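Porphyranase B (Zobellia galactanivorans, PDB 3JUU) hydrolyses the sulfated red-algal polysaccharide porphyran, cutting the linkage between beta-D-galactose and alpha-L-galactose-6-sulfate while leaving agarose stretches of the backbone intact. Local coordinates at residues Q52-L63 against K87-Y98; G72-M80 against M256-Y267. All blocks are in the same frame, centred on the assembly; numbering follows the deposited sequence.

Contact 1. Residues Q52-L63 against K87-Y98; sequences QGWIGRAPGLFL and KNNKTYTHGGGY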
loop_
_atom_site.group_PDB
_atom_site.type_symbol
_atom_site.label_atom_id
_atom_site.label_comp_id
_atom_site.label_asym_id
_atom_site.label_seq_id
_atom_site.Cartn_x
_atom_site.Cartn_y
_atom_site.Cartn_z
ATOM N N GLN A 52 7.974 -0.852 -14.218
ATOM C CA GLN A 52 6.503 -0.813 -14.047
ATOM C C GLN A 52 5.781 0.273 -14.879
ATOM O O GLN A 52 6.403 1.280 -15.272
ATOM C CB GLN A 52 6.140 -0.702 -12.568
ATOM C CG GLN A 52 6.259 0.753 -11.958
ATOM C CD GLN A 52 7.712 1.112 -11.640
ATOM O OE1 GLN A 52 8.611 0.267 -11.726
ATOM N NE2 GLN A 52 7.938 2.354 -11.236
ATOM N N GLY A 53 4.467 0.106 -15.091
ATOM C CA GLY A 53 3.636 1.094 -15.873
ATOM C C GLY A 53 3.654 2.484 -15.189
ATOM O O GLY A 53 3.746 3.493 -15.865
ATOM N N TRP A 54 3.558 2.545 -13.869
ATOM C CA TRP A 54 3.406 3.846 -13.207
ATOM C C TRP A 54 4.776 4.393 -12.783
ATOM O O TRP A 54 5.441 3.824 -11.921
ATOM C CB TRP A 54 2.431 3.690 -12.043
ATOM C CG TRP A 54 2.083 4.989 -11.353
ATOM C CD1 TRP A 54 2.043 6.239 -11.928
ATOM C CD2 TRP A 54 1.726 5.147 -9.957
ATOM N NE1 TRP A 54 1.670 7.170 -10.928
ATOM C CE2 TRP A 54 1.502 6.507 -9.727
ATOM C CE3 TRP A 54 1.577 4.243 -8.876
ATOM C CZ2 TRP A 54 1.110 6.998 -8.460
ATOM C CZ3 TRP A 54 1.202 4.710 -7.659
ATOM C CH2 TRP A 54 0.952 6.068 -7.438
ATOM N N ILE A 55 5.211 5.481 -13.415
ATOM C CA ILE A 55 6.535 6.021 -13.068
ATOM C C ILE A 55 6.524 6.926 -11.828
ATOM O O ILE A 55 7.597 7.266 -11.325
ATOM C CB ILE A 55 7.149 6.819 -14.300
ATOM C CG1 ILE A 55 6.418 8.134 -14.497
ATOM C CG2 ILE A 55 7.147 5.861 -15.548
ATOM C CD1 ILE A 55 7.106 9.036 -15.556
ATOM N N GLY A 56 5.337 7.294 -11.333
ATOM C CA GLY A 56 5.210 8.266 -10.262
ATOM C C GLY A 56 4.286 9.391 -10.587
ATOM O O GLY A 56 4.154 9.793 -11.785
ATOM N N ARG A 57 3.580 9.892 -9.578
ATOM C CA ARG A 57 2.758 11.073 -9.797
ATOM C C ARG A 57 3.683 12.280 -9.677
ATOM O O ARG A 57 4.351 12.449 -8.640
ATOM C CB ARG A 57 1.641 11.166 -8.755
ATOM C CG ARG A 57 0.721 12.398 -8.869
ATOM C CD ARG A 57 -0.435 12.327 -7.841
ATOM N NE ARG A 57 -1.189 11.035 -7.865
ATOM C CZ ARG A 57 -1.067 10.037 -7.003
ATOM N NH1 ARG A 57 -0.194 10.052 -5.967
ATOM N NH2 ARG A 57 -1.836 8.954 -7.146
ATOM N N ALA A 58 3.673 13.169 -10.676
ATOM C CA ALA A 58 4.624 14.293 -10.523
ATOM C C ALA A 58 4.247 15.115 -9.263
ATOM O O ALA A 58 3.086 15.348 -8.971
ATOM C CB ALA A 58 4.639 15.185 -11.790
ATOM N N PRO A 59 5.228 15.610 -8.514
ATOM C CA PRO A 59 6.655 15.696 -8.859
ATOM C C PRO A 59 7.524 14.585 -8.216
ATOM O O PRO A 59 8.750 14.758 -8.164
ATOM C CB PRO A 59 7.035 17.074 -8.289
ATOM C CG PRO A 59 6.236 17.120 -6.934
ATOM C CD PRO A 59 4.894 16.363 -7.264
ATOM N N GLY A 60 6.922 13.478 -7.747
ATOM C CA GLY A 60 7.706 12.385 -7.092
ATOM C C GLY A 60 7.942 11.188 -8.064
ATOM O O GLY A 60 6.956 10.502 -8.492
ATOM N N LEU A 61 9.212 10.939 -8.404
ATOM C CA LEU A 61 9.540 9.940 -9.398
ATOM C C LEU A 61 9.983 8.706 -8.620
ATOM O O LEU A 61 10.868 8.783 -7.725
ATOM C CB LEU A 61 10.669 10.494 -10.336
ATOM C CG LEU A 61 11.132 9.564 -11.490
ATOM C CD1 LEU A 61 10.004 9.555 -12.524
ATOM C CD2 LEU A 61 12.459 10.163 -12.138
ATOM N N PHE A 62 9.433 7.516 -8.986
ATOM C CA PHE A 62 9.847 6.295 -8.292
ATOM C C PHE A 62 11.241 5.840 -8.754
ATOM O O PHE A 62 11.437 5.633 -9.969
ATOM C CB PHE A 62 8.871 5.147 -8.667
ATOM C CG PHE A 62 7.424 5.451 -8.271
ATOM C CD1 PHE A 62 7.195 6.130 -7.069
ATOM C CD2 PHE A 62 6.347 4.983 -9.025
ATOM C CE1 PHE A 62 5.825 6.407 -6.616
ATOM C CE2 PHE A 62 5.004 5.221 -8.612
ATOM C CZ PHE A 62 4.769 5.936 -7.386
ATOM N N LEU A 63 12.197 5.790 -7.809
ATOM C CA LEU A 63 13.553 5.361 -8.169
ATOM C C LEU A 63 13.812 3.973 -7.666
ATOM O O LEU A 63 13.637 3.718 -6.488
ATOM C CB LEU A 63 14.590 6.306 -7.509
ATOM C CG LEU A 63 14.449 7.825 -7.832
ATOM C CD1 LEU A 63 15.662 8.608 -7.179
ATOM C CD2 LEU A 63 14.446 8.151 -9.332
ATOM N N LYS A 87 9.441 14.026 -17.434
ATOM C CA LYS A 87 8.903 12.837 -18.058
ATOM C C LYS A 87 7.403 13.089 -18.353
ATOM O O LYS A 87 6.692 13.620 -17.480
ATOM C CB LYS A 87 9.162 11.595 -17.168
ATOM C CG LYS A 87 10.615 11.066 -17.341
ATOM C CD LYS A 87 10.894 9.912 -16.410
ATOM C CE LYS A 87 12.368 9.490 -16.367
ATOM N NZ LYS A 87 12.762 8.790 -17.623
ATOM N N ASN A 88 6.908 12.722 -19.564
ATOM C CA ASN A 88 5.524 12.957 -19.930
ATOM C C ASN A 88 5.119 14.409 -19.771
ATOM O O ASN A 88 4.021 14.742 -19.349
ATOM C CB ASN A 88 4.543 12.040 -19.135
ATOM C CG ASN A 88 4.774 10.539 -19.443
ATOM O OD1 ASN A 88 5.097 10.162 -20.586
ATOM N ND2 ASN A 88 4.672 9.701 -18.425
ATOM N N ASN A 89 6.028 15.293 -20.147
ATOM C CA ASN A 89 5.836 16.742 -20.059
ATOM C C ASN A 89 5.578 17.278 -18.694
ATOM O O ASN A 89 5.072 18.405 -18.572
ATOM C CB ASN A 89 4.742 17.282 -21.035
ATOM C CG ASN A 89 5.087 16.941 -22.508
ATOM O OD1 ASN A 89 6.246 17.015 -22.922
ATOM N ND2 ASN A 89 4.094 16.543 -23.276
ATOM N N LYS A 90 5.950 16.513 -17.677
ATOM C CA LYS A 90 5.851 17.063 -16.304
ATOM C C LYS A 90 7.234 17.054 -15.599
ATOM O O LYS A 90 8.076 16.157 -15.824
ATOM C CB LYS A 90 4.847 16.213 -15.516
ATOM C CG LYS A 90 3.464 16.300 -16.072
ATOM C CD LYS A 90 2.456 15.663 -15.179
ATOM C CE LYS A 90 1.040 16.213 -15.550
ATOM N NZ LYS A 90 -0.139 15.559 -14.837
ATOM N N THR A 91 7.438 18.035 -14.716
ATOM C CA THR A 91 8.706 18.109 -13.981
ATOM C C THR A 91 8.601 17.305 -12.646
ATOM O O THR A 91 7.677 17.533 -11.837
ATOM C CB THR A 91 9.017 19.599 -13.709
ATOM O OG1 THR A 91 9.365 20.228 -14.973
ATOM C CG2 THR A 91 10.256 19.737 -12.768
ATOM N N TYR A 92 9.566 16.434 -12.446
ATOM C CA TYR A 92 9.785 15.695 -11.183
ATOM C C TYR A 92 10.982 16.305 -10.437
ATOM O O TYR A 92 12.058 16.568 -11.065
ATOM C CB TYR A 92 10.068 14.256 -11.536
ATOM C CG TYR A 92 8.831 13.520 -12.052
ATOM C CD1 TYR A 92 8.060 12.684 -11.195
ATOM C CD2 TYR A 92 8.473 13.594 -13.394
ATOM C CE1 TYR A 92 6.907 12.025 -11.682
ATOM C CE2 TYR A 92 7.279 12.967 -13.852
ATOM C CZ TYR A 92 6.526 12.182 -13.008
ATOM O OH TYR A 92 5.359 11.538 -13.524
ATOM N N THR A 93 10.819 16.513 -9.128
ATOM C CA THR A 93 11.881 17.115 -8.338
ATOM C C THR A 93 12.262 16.243 -7.190
ATOM O O THR A 93 13.289 16.474 -6.561
ATOM C CB THR A 93 11.417 18.429 -7.763
ATOM O OG1 THR A 93 10.134 18.241 -7.108
ATOM C CG2 THR A 93 11.204 19.480 -8.873
ATOM N N HIS A 94 11.426 15.228 -6.892
ATOM C CA HIS A 94 11.672 14.373 -5.692
ATOM C C HIS A 94 11.711 12.905 -6.093
ATOM O O HIS A 94 11.076 12.496 -7.120
ATOM C CB HIS A 94 10.547 14.562 -4.658
ATOM C CG HIS A 94 10.562 15.903 -3.976
ATOM N ND1 HIS A 94 10.276 17.087 -4.633
ATOM C CD2 HIS A 94 10.866 16.246 -2.696
ATOM C CE1 HIS A 94 10.342 18.093 -3.781
ATOM N NE2 HIS A 94 10.749 17.609 -2.606
ATOM N N GLY A 95 12.434 12.096 -5.295
ATOM C CA GLY A 95 12.448 10.636 -5.536
ATOM C C GLY A 95 11.614 9.911 -4.505
ATOM O O GLY A 95 11.779 10.170 -3.322
ATOM N N GLY A 96 10.719 9.011 -4.950
ATOM C CA GLY A 96 10.028 8.066 -4.015
ATOM C C GLY A 96 10.397 6.689 -4.472
ATOM O O GLY A 96 11.533 6.461 -4.959
ATOM N N GLY A 97 9.497 5.703 -4.272
ATOM C CA GLY A 97 9.851 4.364 -4.670
ATOM C C GLY A 97 8.586 3.541 -4.803
ATOM O O GLY A 97 7.511 3.877 -4.227
ATOM N N TYR A 98 8.736 2.451 -5.555
ATOM C CA TYR A 98 7.572 1.612 -5.930
ATOM C C TYR A 98 8.043 0.203 -5.805
ATOM O O TYR A 98 9.182 -0.141 -6.279
ATOM C CB TYR A 98 7.149 1.949 -7.357
ATOM C CG TYR A 98 6.170 0.951 -8.035
ATOM C CD1 TYR A 98 4.859 1.289 -8.241
ATOM C CD2 TYR A 98 6.603 -0.359 -8.407
ATOM C CE1 TYR A 98 3.963 0.411 -8.868
ATOM C CE2 TYR A 98 5.708 -1.249 -9.036
ATOM C CZ TYR A 98 4.408 -0.817 -9.273
ATOM O OH TYR A 98 3.523 -1.595 -9.913
HETATM O O HOH W 1 2.632 0.065 -12.185
#

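Contact 2. Residues G72-M80 against M256-Y267; sequences GSLQITTTM and MTGSKEDRTTTY. With SO4 (sulfate ion), chain F.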
loop_
_atom_site.group_PDB
_atom_site.type_symbol
_atom_site.label_atom_id
_atom_site.label_comp_id
_atom_site.label_asym_id
_atom_site.label_seq_id
_atom_site.Cartn_x
_atom_site.Cartn_y
_atom_site.Cartn_z
ATOM N N GLY A 72 16.711 -7.270 7.845
ATOM C CA GLY A 72 15.437 -8.004 7.661
ATOM C C GLY A 72 14.251 -7.024 7.460
ATOM O O GLY A 72 13.156 -7.284 7.927
ATOM N N SER A 73 14.494 -5.899 6.807
ATOM C CA SER A 73 13.376 -4.985 6.493
ATOM C C SER A 73 13.571 -4.390 5.099
ATOM O O SER A 73 14.742 -4.264 4.567
ATOM C CB SER A 73 13.290 -3.877 7.557
ATOM O OG SER A 73 14.364 -2.943 7.353
ATOM N N LEU A 74 12.450 -4.013 4.489
ATOM C CA LEU A 74 12.452 -3.256 3.241
ATOM C C LEU A 74 12.447 -1.767 3.578
ATOM O O LEU A 74 11.674 -1.367 4.481
ATOM C CB LEU A 74 11.172 -3.584 2.491
ATOM C CG LEU A 74 10.852 -2.690 1.303
ATOM C CD1 LEU A 74 11.841 -2.779 0.156
ATOM C CD2 LEU A 74 9.399 -3.093 0.777
ATOM N N GLN A 75 13.259 -0.946 2.886
ATOM C CA GLN A 75 13.379 0.477 3.184
ATOM C C GLN A 75 13.069 1.170 1.875
ATOM O O GLN A 75 13.670 0.835 0.826
ATOM C CB GLN A 75 14.801 0.837 3.653
ATOM C CG GLN A 75 15.140 0.043 4.957
ATOM C CD GLN A 75 16.488 0.381 5.452
ATOM O OE1 GLN A 75 17.459 0.467 4.663
ATOM N NE2 GLN A 75 16.572 0.695 6.717
ATOM N N ILE A 76 12.063 2.079 1.897
ATOM C CA ILE A 76 11.784 2.929 0.720
ATOM C C ILE A 76 12.051 4.355 1.189
ATOM O O ILE A 76 11.371 4.885 2.075
ATOM C CB ILE A 76 10.312 2.775 0.198
ATOM C CG1 ILE A 76 9.975 1.277 -0.012
ATOM C CG2 ILE A 76 10.158 3.622 -1.123
ATOM C CD1 ILE A 76 8.524 1.112 -0.663
ATOM N N THR A 77 13.077 4.971 0.596
ATOM C CA THR A 77 13.581 6.219 1.156
ATOM C C THR A 77 13.223 7.382 0.213
ATOM O O THR A 77 13.478 7.301 -0.991
ATOM C CB THR A 77 15.131 6.103 1.287
ATOM O OG1 THR A 77 15.461 5.098 2.274
ATOM C CG2 THR A 77 15.709 7.459 1.778
ATOM N N THR A 78 12.715 8.471 0.756
ATOM C CA THR A 78 12.448 9.663 -0.041
ATOM C C THR A 78 13.698 10.518 -0.211
ATOM O O THR A 78 14.492 10.669 0.750
ATOM C CB THR A 78 11.427 10.556 0.604
ATOM O OG1 THR A 78 11.873 10.979 1.892
ATOM C CG2 THR A 78 9.995 9.892 0.739
ATOM N N THR A 79 13.824 11.117 -1.391
ATOM C CA THR A 79 15.022 11.960 -1.703
ATOM C C THR A 79 14.645 13.202 -2.473
ATOM O O THR A 79 13.499 13.337 -3.007
ATOM C CB THR A 79 16.092 11.180 -2.515
ATOM O OG1 THR A 79 15.545 10.737 -3.757
ATOM C CG2 THR A 79 16.626 9.951 -1.766
ATOM N N MET A 80 15.565 14.166 -2.458
ATOM C CA MET A 80 15.472 15.277 -3.397
ATOM C C MET A 80 16.255 14.780 -4.644
ATOM O O MET A 80 17.344 14.227 -4.522
ATOM C CB MET A 80 16.104 16.546 -2.808
ATOM C CG MET A 80 15.922 17.738 -3.772
ATOM S SD MET A 80 14.218 18.343 -3.796
ATOM C CE MET A 80 14.064 19.111 -2.168
ATOM N N MET A 256 12.763 17.578 2.447
ATOM C CA MET A 256 13.721 16.466 2.518
ATOM C C MET A 256 14.945 16.684 3.444
ATOM O O MET A 256 15.992 16.020 3.264
ATOM C CB MET A 256 14.211 16.140 1.095
ATOM C CG MET A 256 13.063 15.631 0.155
ATOM S SD MET A 256 12.563 13.948 0.710
ATOM C CE MET A 256 10.723 14.205 0.932
ATOM N N THR A 257 14.798 17.546 4.443
ATOM C CA THR A 257 15.897 17.858 5.387
ATOM C C THR A 257 16.005 16.812 6.514
ATOM O O THR A 257 16.955 16.850 7.317
ATOM C CB THR A 257 15.698 19.241 6.077
ATOM O OG1 THR A 257 14.501 19.231 6.911
ATOM C CG2 THR A 257 15.550 20.272 5.008
ATOM N N GLY A 258 15.054 15.884 6.599
ATOM C CA GLY A 258 15.077 14.875 7.687
ATOM C C GLY A 258 16.255 13.917 7.590
ATOM O O GLY A 258 16.883 13.723 6.519
ATOM N N SER A 259 16.527 13.231 8.700
ATOM C CA SER A 259 17.482 12.109 8.676
ATOM C C SER A 259 17.084 11.003 7.690
ATOM O O SER A 259 15.918 10.942 7.236
ATOM C CB SER A 259 17.547 11.501 10.069
ATOM O OG SER A 259 16.293 10.889 10.369
ATOM N N LYS A 260 18.017 10.111 7.353
ATOM C CA LYS A 260 17.664 8.993 6.431
ATOM C C LYS A 260 16.506 8.220 7.059
ATOM O O LYS A 260 15.520 7.852 6.363
ATOM C CB LYS A 260 18.811 8.076 6.110
ATOM C CG LYS A 260 18.556 7.235 4.829
ATOM C CD LYS A 260 19.582 6.177 4.618
ATOM C CE LYS A 260 19.213 5.363 3.399
ATOM N NZ LYS A 260 20.385 4.533 3.032
ATOM N N GLU A 261 16.576 7.986 8.374
ATOM C CA GLU A 261 15.471 7.234 9.032
ATOM C C GLU A 261 14.111 7.953 8.876
ATOM O O GLU A 261 13.125 7.348 8.547
ATOM C CB GLU A 261 15.785 7.063 10.516
ATOM C CG GLU A 261 14.778 6.122 11.278
ATOM C CD GLU A 261 14.740 4.616 10.772
ATOM O OE1 GLU A 261 15.509 4.131 9.852
ATOM O OE2 GLU A 261 13.878 3.900 11.346
ATOM N N ASP A 262 14.092 9.235 9.124
ATOM C CA ASP A 262 12.864 10.057 8.956
ATOM C C ASP A 262 12.414 10.051 7.497
ATOM O O ASP A 262 11.183 10.079 7.256
ATOM C CB ASP A 262 13.084 11.489 9.324
ATOM C CG ASP A 262 13.155 11.721 10.839
ATOM O OD1 ASP A 262 12.920 10.760 11.588
ATOM O OD2 ASP A 262 13.380 12.897 11.199
ATOM N N ARG A 263 13.349 9.943 6.518
ATOM C CA ARG A 263 12.917 9.887 5.082
ATOM C C ARG A 263 12.541 8.500 4.604
ATOM O O ARG A 263 12.143 8.349 3.457
ATOM C CB ARG A 263 14.048 10.452 4.169
ATOM C CG ARG A 263 14.083 11.973 4.365
ATOM C CD ARG A 263 15.225 12.648 3.491
ATOM N NE ARG A 263 16.588 12.164 3.889
ATOM C CZ ARG A 263 17.388 11.291 3.236
ATOM N NH1 ARG A 263 17.067 10.591 2.132
ATOM N NH2 ARG A 263 18.606 11.067 3.771
ATOM N N THR A 264 12.593 7.495 5.488
ATOM C CA THR A 264 12.466 6.111 5.075
ATOM C C THR A 264 11.150 5.509 5.588
ATOM O O THR A 264 10.860 5.643 6.756
ATOM C CB THR A 264 13.636 5.262 5.571
ATOM O OG1 THR A 264 14.817 5.770 4.886
ATOM C CG2 THR A 264 13.442 3.690 5.267
ATOM N N THR A 265 10.412 4.864 4.689
ATOM C CA THR A 265 9.235 4.050 5.092
ATOM C C THR A 265 9.800 2.647 5.223
ATOM O O THR A 265 10.447 2.183 4.307
ATOM C CB THR A 265 8.169 4.110 3.943
ATOM O OG1 THR A 265 7.724 5.471 3.829
ATOM C CG2 THR A 265 6.993 3.165 4.376
ATOM N N THR A 266 9.616 2.006 6.371
ATOM C CA THR A 266 10.245 0.697 6.596
ATOM C C THR A 266 9.163 -0.386 6.752
ATOM O O THR A 266 8.243 -0.178 7.550
ATOM C CB THR A 266 11.072 0.763 7.897
ATOM O OG1 THR A 266 12.050 1.850 7.820
ATOM C CG2 THR A 266 11.761 -0.616 8.184
ATOM N N TYR A 267 9.266 -1.468 5.987
ATOM C CA TYR A 267 8.356 -2.614 6.106
ATOM C C TYR A 267 9.196 -3.740 6.656
ATOM O O TYR A 267 10.136 -4.167 5.968
ATOM C CB TYR A 267 7.809 -3.013 4.747
ATOM C CG TYR A 267 7.113 -1.867 3.998
ATOM C CD1 TYR A 267 5.699 -1.797 3.953
ATOM C CD2 TYR A 267 7.852 -0.878 3.327
ATOM C CE1 TYR A 267 5.060 -0.742 3.224
ATOM C CE2 TYR A 267 7.225 0.175 2.642
ATOM C CZ TYR A 267 5.843 0.239 2.599
ATOM O OH TYR A 267 5.201 1.244 1.918
HETATM S S SO4 F . 20.250 8.932 1.044
HETATM O O1 SO4 F . 20.761 9.569 2.278
HETATM O O2 SO4 F . 20.732 7.540 1.131
HETATM O O3 SO4 F . 18.786 8.942 0.878
HETATM O O4 SO4 F . 20.860 9.567 -0.143
HETATM O O HOH W 2 14.613 1.319 8.506
#

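Contact 1. Residues Q52-L63 against K87-Y98
Tyr92 lies between Ala58 and Leu61, showing how one ring can hold a folded loop against a strand. Ala58 CB sits over one face of its ring and Leu61 CD1 over the other, 4.0 Å from the centroid. Leu61 CG, anti to the backbone N (chi1 -179°), carries CD1 there, the side chains crossing at about a right angle. At the far end Tyr92 OH donates to Gly56 O over 2.7 Å, from above the carbonyl plane. A phenylalanine here would probably keep this sandwich but leave the buried Gly56 carbonyl without its hydroxyl donor.

Tyr98 is covered differently: the Gln52 amide stacks on its ring, the planes 9° apart, with CG 3.5 Å from the centroid. Gln52 NE2 is held by Trp54 O, fixing the amide's turn. Tyr98 CB rests on a face of Phe62.

Between them the backbones pair in parallel: Leu61 N bonds His94 O at 2.7 Å, and Pro59 O takes Thr93 N and His94 N. Strand 60-62 takes one edge of strand 90-101; strands 73-87 and 237-242 bond the other through Gly95 and Gly97. Val241 packs on Trp54, Phe62 and Tyr98, while Arg57, probably substrate-binding, forms a salt bridge with Glu243.

Contact 2. Residues G72-M80 against M256-Y267
Leu74 and Tyr267 begin a run of antiparallel backbone pairing that illustrates how a regular strand pair can end in a side-chain clasp. They exchange two N-H...O bonds, as do Ile76 and Thr265, where Ile76 N reaches Thr265 O at 2.9 Å. Gln75-Thr266 and Thr77-Thr264 are the non-hydrogen-bonded pairs between and beyond them.

Polar side chains take over where the weakly bonded helical turn at about 260-263 leads into the strand. Arg263 O receives two donors from Thr78: the backbone N, and OG1, in the carbonyl plane on a lone pair, 3.1 Å away. The guanidinium answers with NH1 to Thr78 O, at 2.9 Å and 2° out of its own plane, while NE binds Gly258 O. These bonds fix its rotation and present it to a sulfate ion, probably from the crystallisation liquor, NH1 bonding O3 at 2.7 Å and NH2 bonding O1. Thr77 OG1 and Thr264 OG1 approach to 2.8 Å, and Thr264 OG1 donates to Lys260 O. A water joins Gln75 NE2, Glu261 OE1 and Thr266 OG1, while Gln75 OE1 bonds Ser68 OG.

Apolar contacts line the face of Leu74, Ile76 and Tyr267. Leu74 CD2 lies 3.7 Å from Tyr267 CD2, side by side, and Ile76 CD1 meets CE2 of that ring. At the end away from Tyr267, Met256, bent at chi2 (-70°), packs SD 3.6 Å from Thr78 CB.

Strand 73-87 thus joins strand 264-276, with 67-70 and 108-115 as further neighbours. Val242 of strand 237-242 packs against Ile76, Thr78 and Thr265, and Tyr267 OH bonds Thr124 O.

From the N terminus the chain enters contact 1 at 52-63, then passes through 72-80 of contact 2 before 87-98 closes the first loop with 23 intervening residues. Contact 2 closes only at 256-267, 175 residues after 72-80, so the two loops cross: a local closure interlocked with one spanning most of the catalytic domain. Strand 73-87 turns back through the type I' turn Lys87-Lys90 into strand 90-101, its antiparallel neighbour, and there the contacts touch, Gly95 N lying 2.8 Å from Thr79 O. Together they tie the loop carrying Trp54 and Arg57, which probably bind substrate, to strand 264-276, across adjacent strands of the GH16 jelly-roll beta-sandwich.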